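Local coordinates for manganese-binding protein (Chlamydia trachomatis, PDB 6NSI) that binds iron, manganese and nickel ions, with a preference for ferrous iron, and delivers them to the membrane permease of an ABC transporter for import, at residues M212-V215 against E216-A220; G31-P35 against H36-M40; R17-G20 against D21-N25. One frame throughout, in Å; residues are numbered along the deposited sequence.

Interaction 1 of 3, residues M212-V215 against E216-A220. With NA (sodium ion), chain C.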
# COMPACT_ATOMS: atom_id res chain seq x y z
N MET A 212 14.22 -19.43 -7.55
CA MET A 212 14.05 -20.15 -8.80
C MET A 212 12.72 -19.81 -9.44
O MET A 212 12.64 -19.60 -10.66
CB MET A 212 14.15 -21.65 -8.57
CG MET A 212 13.99 -22.45 -9.88
SD MET A 212 12.30 -23.08 -10.13
CE MET A 212 12.12 -24.05 -8.60
N ARG A 213 11.66 -19.78 -8.63
CA ARG A 213 10.34 -19.39 -9.11
C ARG A 213 10.38 -18.05 -9.85
O ARG A 213 9.89 -17.93 -10.98
CB ARG A 213 9.39 -19.34 -7.91
CG ARG A 213 7.98 -18.93 -8.20
CD ARG A 213 7.11 -19.22 -6.97
NE ARG A 213 7.66 -18.64 -5.74
CZ ARG A 213 7.51 -17.37 -5.36
NH1 ARG A 213 6.84 -16.52 -6.14
NH2 ARG A 213 8.04 -16.93 -4.23
N VAL A 214 11.01 -17.04 -9.25
CA VAL A 214 11.04 -15.71 -9.86
C VAL A 214 11.96 -15.69 -11.09
O VAL A 214 11.65 -15.04 -12.11
CB VAL A 214 11.45 -14.65 -8.82
CG1 VAL A 214 11.48 -13.25 -9.43
CG2 VAL A 214 10.49 -14.67 -7.66
N VAL A 215 13.08 -16.43 -11.04
CA VAL A 215 13.97 -16.51 -12.20
C VAL A 215 13.25 -17.11 -13.41
O VAL A 215 13.35 -16.61 -14.54
CB VAL A 215 15.24 -17.31 -11.83
CG1 VAL A 215 16.01 -17.76 -13.08
CG2 VAL A 215 16.13 -16.48 -10.91
N GLU A 216 12.50 -18.19 -13.19
CA GLU A 216 11.78 -18.80 -14.31
C GLU A 216 10.67 -17.88 -14.82
O GLU A 216 10.42 -17.81 -16.03
CB GLU A 216 11.21 -20.16 -13.88
CG GLU A 216 12.30 -21.21 -13.57
CD GLU A 216 11.74 -22.62 -13.44
OE1 GLU A 216 10.63 -22.80 -12.89
OE2 GLU A 216 12.41 -23.56 -13.90
N TYR A 217 9.99 -17.18 -13.91
CA TYR A 217 9.00 -16.19 -14.33
C TYR A 217 9.64 -15.10 -15.18
O TYR A 217 9.07 -14.69 -16.20
CB TYR A 217 8.34 -15.59 -13.09
CG TYR A 217 7.31 -14.49 -13.31
CD1 TYR A 217 7.71 -13.16 -13.49
CD2 TYR A 217 5.95 -14.76 -13.23
CE1 TYR A 217 6.76 -12.13 -13.63
CE2 TYR A 217 4.99 -13.73 -13.38
CZ TYR A 217 5.41 -12.42 -13.57
OH TYR A 217 4.49 -11.38 -13.70
N ILE A 218 10.81 -14.60 -14.76
CA ILE A 218 11.49 -13.55 -15.52
C ILE A 218 11.80 -14.04 -16.93
O ILE A 218 11.58 -13.33 -17.92
CB ILE A 218 12.76 -13.09 -14.77
CG1 ILE A 218 12.41 -12.11 -13.66
CG2 ILE A 218 13.79 -12.50 -15.73
CD1 ILE A 218 13.58 -11.92 -12.70
N SER A 219 12.29 -15.26 -17.06
CA SER A 219 12.65 -15.76 -18.38
C SER A 219 11.41 -16.15 -19.19
O SER A 219 11.39 -15.97 -20.41
CB SER A 219 13.64 -16.93 -18.24
OG SER A 219 12.96 -18.15 -18.08
N ALA A 220 10.35 -16.64 -18.53
CA ALA A 220 9.14 -16.99 -19.27
C ALA A 220 8.47 -15.75 -19.84
O ALA A 220 7.99 -15.77 -20.97
CB ALA A 220 8.16 -17.75 -18.37
NA NA C . 12.39 -15.81 -22.48
O HOH W 1 10.00 -16.14 -23.17

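Interaction 2 of 3, residues G31-P35 against H36-M40. With FE (Fe (III) ion), chain B.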
# COMPACT_ATOMS: atom_id res chain seq x y z
N GLY A 31 9.09 5.94 8.77
CA GLY A 31 10.49 5.73 8.45
C GLY A 31 10.76 4.40 7.77
O GLY A 31 9.93 3.84 7.05
N ALA A 32 11.94 3.87 8.04
CA ALA A 32 12.42 2.67 7.38
C ALA A 32 11.97 1.37 8.06
O ALA A 32 12.64 0.34 7.88
CB ALA A 32 13.94 2.71 7.29
N ILE A 33 10.88 1.38 8.82
CA ILE A 33 10.53 0.21 9.62
C ILE A 33 9.40 -0.57 8.96
O ILE A 33 8.47 -0.00 8.38
CB ILE A 33 10.18 0.56 11.09
CG1 ILE A 33 11.31 1.39 11.73
CG2 ILE A 33 9.94 -0.73 11.90
CD1 ILE A 33 11.11 2.85 11.80
N ASP A 34 9.52 -1.90 9.03
CA ASP A 34 8.52 -2.85 8.56
C ASP A 34 7.25 -2.75 9.40
O ASP A 34 7.27 -3.15 10.57
CB ASP A 34 9.08 -4.27 8.61
CG ASP A 34 8.02 -5.32 8.41
OD1 ASP A 34 7.12 -5.08 7.58
OD2 ASP A 34 8.09 -6.40 9.06
N PRO A 35 6.14 -2.26 8.85
CA PRO A 35 4.91 -2.18 9.64
C PRO A 35 4.34 -3.53 10.00
O PRO A 35 3.70 -3.66 11.05
CB PRO A 35 3.95 -1.39 8.73
CG PRO A 35 4.42 -1.77 7.33
CD PRO A 35 5.92 -1.92 7.43
N HIS A 36 4.56 -4.54 9.15
CA HIS A 36 3.98 -5.87 9.38
C HIS A 36 4.36 -6.41 10.75
O HIS A 36 3.55 -7.07 11.42
CB HIS A 36 4.45 -6.85 8.31
CG HIS A 36 3.97 -6.52 6.93
ND1 HIS A 36 2.77 -6.96 6.43
CD2 HIS A 36 4.55 -5.81 5.93
CE1 HIS A 36 2.62 -6.54 5.19
NE2 HIS A 36 3.68 -5.83 4.86
N SER A 37 5.61 -6.19 11.17
CA SER A 37 6.13 -6.79 12.38
C SER A 37 6.42 -5.74 13.45
O SER A 37 7.18 -6.01 14.38
CB SER A 37 7.40 -7.59 12.07
OG SER A 37 8.43 -6.71 11.67
N TYR A 38 5.82 -4.56 13.32
CA TYR A 38 6.05 -3.50 14.28
C TYR A 38 5.60 -3.96 15.66
O TYR A 38 4.49 -4.46 15.83
CB TYR A 38 5.30 -2.24 13.89
CG TYR A 38 5.59 -1.05 14.79
CD1 TYR A 38 6.76 -0.32 14.64
CD2 TYR A 38 4.70 -0.67 15.78
CE1 TYR A 38 7.02 0.76 15.44
CE2 TYR A 38 4.96 0.41 16.59
CZ TYR A 38 6.13 1.12 16.42
OH TYR A 38 6.40 2.21 17.23
N GLU A 39 6.48 -3.80 16.64
CA GLU A 39 6.11 -4.01 18.03
C GLU A 39 6.14 -2.66 18.71
O GLU A 39 6.99 -1.82 18.42
CB GLU A 39 7.06 -5.01 18.72
CG GLU A 39 7.11 -6.40 18.06
CD GLU A 39 6.10 -7.40 18.65
OE1 GLU A 39 6.08 -8.57 18.19
OE2 GLU A 39 5.32 -7.02 19.56
N MET A 40 5.17 -2.43 19.60
CA MET A 40 5.08 -1.12 20.22
C MET A 40 6.35 -0.81 21.00
O MET A 40 6.93 -1.69 21.65
CB MET A 40 3.86 -1.04 21.13
CG MET A 40 2.56 -1.00 20.34
SD MET A 40 1.17 -1.51 21.34
CE MET A 40 1.20 -0.20 22.57
FE FE B . 4.05 -5.21 2.94
O HOH W 2 8.94 -4.09 12.43

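Interaction 3 of 3, residues R17-G20 against D21-N25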
# COMPACT_ATOMS: atom_id res chain seq x y z
N ARG A 17 -5.20 15.58 6.16
CA ARG A 17 -5.80 16.43 5.13
C ARG A 17 -7.27 16.71 5.42
O ARG A 17 -7.77 17.80 5.13
CB ARG A 17 -5.65 15.79 3.74
CG ARG A 17 -4.33 16.10 3.01
CD ARG A 17 -4.35 17.49 2.36
NE ARG A 17 -4.74 17.48 0.94
CZ ARG A 17 -5.89 17.95 0.46
NH1 ARG A 17 -6.81 18.46 1.29
NH2 ARG A 17 -6.15 17.91 -0.84
N ILE A 18 -7.98 15.73 5.99
CA ILE A 18 -9.37 15.96 6.36
C ILE A 18 -9.47 16.94 7.52
O ILE A 18 -10.32 17.83 7.52
CB ILE A 18 -10.08 14.64 6.70
CG1 ILE A 18 -10.18 13.76 5.46
CG2 ILE A 18 -11.46 14.91 7.30
CD1 ILE A 18 -10.56 12.33 5.79
N THR A 19 -8.60 16.80 8.53
CA THR A 19 -8.73 17.60 9.74
C THR A 19 -8.04 18.95 9.66
O THR A 19 -8.49 19.90 10.32
CB THR A 19 -8.19 16.86 10.97
OG1 THR A 19 -6.79 16.57 10.81
CG2 THR A 19 -8.96 15.57 11.23
N GLY A 20 -6.98 19.07 8.87
CA GLY A 20 -6.16 20.27 8.91
C GLY A 20 -5.76 20.67 10.32
O GLY A 20 -5.39 19.84 11.15
N ASP A 21 -5.76 21.96 10.60
CA ASP A 21 -5.28 22.48 11.91
C ASP A 21 -6.15 22.11 13.12
O ASP A 21 -5.60 22.17 14.21
CB ASP A 21 -5.33 24.01 11.90
CG ASP A 21 -3.99 24.69 11.72
OD1 ASP A 21 -3.11 24.06 11.14
OD2 ASP A 21 -3.85 25.84 12.16
N ARG A 22 -7.40 21.70 12.95
CA ARG A 22 -8.27 21.57 14.12
C ARG A 22 -7.93 20.39 15.03
O ARG A 22 -8.64 20.19 16.03
CB ARG A 22 -9.73 21.50 13.66
CG ARG A 22 -10.27 22.82 13.12
CD ARG A 22 -11.22 23.48 14.11
NE ARG A 22 -12.08 24.51 13.50
CZ ARG A 22 -13.01 24.27 12.58
NH1 ARG A 22 -13.21 23.03 12.13
NH2 ARG A 22 -13.74 25.27 12.09
N VAL A 23 -6.88 19.62 14.75
CA VAL A 23 -6.48 18.49 15.59
C VAL A 23 -4.99 18.24 15.39
O VAL A 23 -4.39 18.68 14.40
CB VAL A 23 -7.27 17.20 15.27
CG1 VAL A 23 -6.71 16.51 14.04
CG2 VAL A 23 -7.26 16.26 16.44
N LYS A 24 -4.38 17.54 16.34
CA LYS A 24 -3.00 17.09 16.22
C LYS A 24 -2.96 15.62 15.85
O LYS A 24 -3.47 14.77 16.59
CB LYS A 24 -2.22 17.35 17.51
CG LYS A 24 -2.30 18.81 17.92
CD LYS A 24 -1.97 19.06 19.37
CE LYS A 24 -1.82 20.55 19.61
NZ LYS A 24 -3.11 21.21 19.98
N ASN A 25 -2.38 15.33 14.69
CA ASN A 25 -2.30 13.97 14.19
C ASN A 25 -0.95 13.40 14.55
O ASN A 25 0.08 14.04 14.31
CB ASN A 25 -2.50 13.94 12.67
CG ASN A 25 -3.95 14.12 12.28
OD1 ASN A 25 -4.76 13.22 12.49
ND2 ASN A 25 -4.29 15.29 11.74

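Interaction 1 of 3, residues M212-V215 against E216-A220
M212 and E216, one helical turn apart, meet both through the backbone and through their side chains. Four consecutive i to i+4 hydrogen bonds run along this length of chain: E216 N to M212 O at 2.9 Å, followed by Y217 N to R213 O, I218 N to V214 O at 2.8 Å and S219 N to V215 O. Of these, the E216 bond is the straightest, its N-H...O angle being 166°.

Among the side chains, the M212 sulfur lies beside the carboxylate of E216, SD 3.2 Å from OE1, the two side chains crossing obliquely. The methionine gets there by setting CG anti to its backbone N (chi1 -179°) and then bending at chi2 and chi3, while the glutamate chain runs out extended beyond CG. The apolar pair is V214 and I218, with CG1 of V214 4.1 Å from CD1 of I218.

All of this belongs to the helix 208-221, an amphipathic segment: V214 and I218 are buried, and both lean on I240 of helix 235-242, whereas E216 is exposed. V214 and Y217 also rest on I195 and V165 of the short strands 194-195 and 164-165.

The polar ends of the long side chains are tied down outside this turn. R213 makes a salt bridge to D210 and a hydrogen bond to the carbonyl of S196, and Y217 OH bonds to the carbonyl of S192.

Metal binding comes in near the end of the helix. S219 O coordinates a sodium ion at 2.3 Å, with D222 as a further protein ligand; a water 2.5 Å from the same sodium lies within hydrogen-bonding distance of A220 O.

Interaction 2 of 3, residues G31-P35 against H36-M40
D34 turns its carboxylate onto the turn that follows it, and both oxygens are used. OD1 takes the backbone N-H of H36 at 3.1 Å, while OD2 accepts the hydroxyl of S37, OG to OD2 being 2.7 Å, and adds a weak bond from S37 N. Both H36 N and S37 OG come from above the carboxylate plane. With CG anti to the backbone N (D34 chi1 168°), the aspartate reaches forward along the chain, and its side chain crosses that of H36 at about a right angle. OD1 also sits at the edge of the imidazole, in the ring plane, 3.1 Å from CD2 of H36. This negative oxygen beside the ring may polarise it.

The same turn is closed by Y38 N, which bonds to P35 O at 3.2 Å; the N-H points almost straight at the oxygen (168°), though the donor stands above the carbonyl plane. P35 and H36 are buried here, and this is the close-knit part of the contact. The Y38 hydroxyl is hydrogen-bonded to D44, beyond the turn.

Toward solvent the fit is looser. I33 is exposed and brings CG2 to the edge of the Y38 ring at 4.2 Å from CD1, a single apolar touch. A water donates both to D34 O and to S37 OG, bridging the two sides of the turn.

On the inner side, H36 NE2 binds the iron(III) ion at 2.1 Å. H102, H168 and D260 complete the protein ligands, and the H102 ring meets that of H36. Three histidines and one aspartate around a single ion form the metal site of this solute-binding protein, consistent with the bacterial solute-binding protein 9 family.

Interaction 3 of 3, residues R17-G20 against D21-N25
The turn from helix 9-19 into strand 24-27 is the second connection of a beta-alpha-beta unit that starts with strand 3-6, and T19 carries most of the contact across it. Strand 24-27 lies next to strand 3-6 at the border of the parallel sheet, and the chain changes direction at G20, the first residue past the helix, where phi is positive (50°). Beyond it, R22 N makes a weak hydrogen bond back to T19 O at 3.4 Å.

The side chain of T19 points toward the returning chain. Its hydroxyl takes the place between the backbone N and the carbonyl carbon (chi1 61°), from which OG1 faces both V23 and N25. V23 packs its CG1 methyl against the threonine, only 3.4 Å from T19 CB, closer than carbon pairs normally come, and 3.2 Å from OG1. V23 and N25 also touch V4 of strand 3-6, while N25 leans on C12, V15 and S16 of the helix. T19 also touches F132 of helix 129-154 and L121 of helix 107-124.

The hydroxyl has a second, weak bond to the carbonyl of V15, one turn earlier in the helix. Its firmer partner is the amide of N25, which spans helix end and strand: ND2 donates to T19 OG1 at 3.0 Å, the oxygen lying within 2° of the amide plane.

From the N terminus the chain first makes interaction 3, which closes the turn between helix 9-19 and strand 24-27. A few residues past that strand comes interaction 2, a turn within the loop leading to helix 44-50 that brings its histidine to the iron. Interaction 1 follows much later, wholly inside helix 208-221. The three lie in series, neither nested nor crossing, and none touches another. Interactions 2 and 3 have centres about 24 Å apart, while interactions 1 and 3 lie on opposite sides of the chain's centre, about 47 Å apart between centres. Interaction 2, its centre about 14 Å from that of the chain, is more central than the other two.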